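Local coordinates for protein putative phosphohistidine phosphatase SixA (Agrobacterium tumefaciens, PDB 2RFL) that probably removes phosphate from phosphohistidine residues by hydrolysis, and may also act as a phosphoglycerate mutase, at residues A64-T69 against V113-T118. Sequence-based numbering, arbitrary orientation.
Sequences ARCRQT and VGHNPT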
loop_
_atom_site.group_PDB
_atom_site.type_symbol
_atom_site.label_atom_id
_atom_site.label_comp_id
_atom_site.label_asym_id
_atom_site.label_seq_id
_atom_site.Cartn_x
_atom_site.Cartn_y
_atom_site.Cartn_z
ATOM N N ALA A 64 11.592 8.574 2.679
ATOM C CA ALA A 64 10.780 9.665 3.169
ATOM C C ALA A 64 9.347 9.657 2.553
ATOM O O ALA A 64 8.369 9.648 3.306
ATOM C CB ALA A 64 11.452 10.923 2.958
ATOM N N ARG A 65 9.219 9.605 1.218
ATOM C CA ARG A 65 7.906 9.656 0.572
ATOM C C ARG A 65 6.952 8.555 1.049
ATOM O O ARG A 65 5.745 8.646 0.850
ATOM C CB ARG A 65 8.007 9.648 -0.965
ATOM C CG ARG A 65 8.285 8.272 -1.636
ATOM C CD ARG A 65 8.504 8.471 -3.196
ATOM N NE ARG A 65 9.321 7.449 -3.895
ATOM C CZ ARG A 65 10.663 7.408 -3.900
ATOM N NH1 ARG A 65 11.410 8.306 -3.238
ATOM N NH2 ARG A 65 11.279 6.449 -4.583
ATOM N N CYS A 66 7.481 7.517 1.670
ATOM C CA CYS A 66 6.629 6.425 2.114
ATOM C C CYS A 66 6.304 6.735 3.527
ATOM O O CYS A 66 5.187 6.578 3.954
ATOM C CB CYS A 66 7.327 5.064 2.013
ATOM S SG CYS A 66 7.107 4.277 0.403
ATOM N N ARG A 67 7.305 7.219 4.230
ATOM C CA ARG A 67 7.188 7.631 5.591
ATOM C C ARG A 67 6.057 8.674 5.794
ATOM O O ARG A 67 5.164 8.464 6.598
ATOM C CB ARG A 67 8.558 8.128 6.040
ATOM C CG ARG A 67 9.473 6.984 6.376
ATOM C CD ARG A 67 10.682 7.528 7.105
ATOM N NE ARG A 67 11.527 6.500 7.698
ATOM C CZ ARG A 67 11.354 5.962 8.915
ATOM N NH1 ARG A 67 10.347 6.325 9.683
ATOM N NH2 ARG A 67 12.196 5.046 9.375
ATOM N N GLN A 68 6.096 9.751 4.998
ATOM C CA GLN A 68 5.104 10.822 5.017
ATOM C C GLN A 68 3.754 10.239 4.570
ATOM O O GLN A 68 2.736 10.483 5.247
ATOM C CB GLN A 68 5.500 12.028 4.151
ATOM C CG GLN A 68 6.783 12.775 4.526
ATOM C CD GLN A 68 7.422 13.545 3.311
ATOM O OE1 GLN A 68 7.166 13.277 2.127
ATOM N NE2 GLN A 68 8.296 14.431 3.623
ATOM N N THR A 69 3.743 9.438 3.491
ATOM C CA THR A 69 2.487 8.775 3.117
ATOM C C THR A 69 1.858 8.132 4.380
ATOM O O THR A 69 0.718 8.461 4.710
ATOM C CB THR A 69 2.616 7.750 1.917
ATOM O OG1 THR A 69 3.250 8.380 0.783
ATOM C CG2 THR A 69 1.244 7.256 1.462
ATOM N N VAL A 113 3.118 -0.407 2.594
ATOM C CA VAL A 113 3.355 0.924 1.987
ATOM C C VAL A 113 4.740 0.967 1.282
ATOM O O VAL A 113 5.783 1.146 1.897
ATOM C CB VAL A 113 3.212 2.087 3.039
ATOM C CG1 VAL A 113 3.392 3.512 2.409
ATOM C CG2 VAL A 113 1.895 1.982 3.777
ATOM N N GLY A 114 4.724 0.806 -0.034
ATOM C CA GLY A 114 5.961 0.810 -0.838
ATOM C C GLY A 114 5.715 1.336 -2.234
ATOM O O GLY A 114 4.823 2.163 -2.436
ATOM N N HIS A 115 6.493 0.827 -3.191
ATOM C CA HIS A 115 6.678 1.474 -4.496
ATOM C C HIS A 115 6.410 0.530 -5.652
ATOM O O HIS A 115 6.567 -0.680 -5.517
ATOM C CB HIS A 115 8.129 1.996 -4.705
ATOM C CG HIS A 115 8.790 2.545 -3.487
ATOM N ND1 HIS A 115 9.243 3.844 -3.419
ATOM C CD2 HIS A 115 9.163 1.963 -2.322
ATOM C CE1 HIS A 115 9.835 4.055 -2.258
ATOM N NE2 HIS A 115 9.793 2.930 -1.567
ATOM N N ASN A 116 6.030 1.123 -6.787
ATOM C CA ASN A 116 6.065 0.487 -8.104
ATOM C C ASN A 116 7.516 0.199 -8.543
ATOM O O ASN A 116 8.406 0.939 -8.168
ATOM C CB ASN A 116 5.361 1.393 -9.134
ATOM C CG ASN A 116 3.859 1.091 -9.279
ATOM O OD1 ASN A 116 3.329 0.106 -8.746
ATOM N ND2 ASN A 116 3.176 1.934 -10.030
ATOM N N PRO A 117 7.763 -0.849 -9.359
ATOM C CA PRO A 117 6.888 -1.879 -9.920
ATOM C C PRO A 117 6.481 -2.923 -8.895
ATOM O O PRO A 117 5.518 -3.653 -9.139
ATOM C CB PRO A 117 7.770 -2.589 -10.963
ATOM C CG PRO A 117 9.063 -2.038 -10.886
ATOM C CD PRO A 117 9.157 -1.033 -9.813
ATOM N N THR A 118 7.222 -3.019 -7.789
ATOM C CA THR A 118 6.942 -4.028 -6.775
ATOM C C THR A 118 5.494 -4.053 -6.270
ATOM O O THR A 118 4.939 -5.109 -6.057
ATOM C CB THR A 118 7.887 -3.872 -5.602
ATOM O OG1 THR A 118 9.120 -3.346 -6.093
ATOM C CG2 THR A 118 8.117 -5.214 -4.891
#
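His-115 NE2 is held between two groups: it is hydrogen-bonded to Ser-61 OG, from the loop whose neighbour His-16 also meets the ring, and it has Cys-66 SG 3.6 Å away. Cys-66 SG lies over one face of the His-115 ring, 4.0 Å from its centroid and 27° off the normal, which defines a sulfur-aromatic contact. A chi1 of -89° turns SG beside the Cys-66 backbone N, where it also meets the strand end, 3.9 Å from Gly-114 CA. Arg-65 NH2 stands 3.5 Å from His-115 ND1, an approach oblique to the ring, while Arg-65 CZ sits at the ring edge in plane, 3.8 Å from His-115 CE1. The His-115 ring thus presents an edge to one face of the guanidinium, the planes 80° apart. Val-113 CG1 packs against the helix backbone at Cys-66 O, 3.9 Å away, with Cys-66 CB and, one turn further on, Thr-69 CB beside it. Thr-69 OG1 donates a hydrogen bond to Arg-65 O at 2.5 Å, nearly along the C=O axis, and accepts one from Ala-17 N. The first turns of helix 64-77 are therefore packed on the C-terminal end of strand 109-114 and the loop after it. Two histidines with a nearby arginine at this end of the parallel strands are consistent with the phosphate pocket of histidine phosphatases; the guanidinium would probably add positive potential there, partly offset by Asp-28, the salt-bridge partner of Arg-65 NH2.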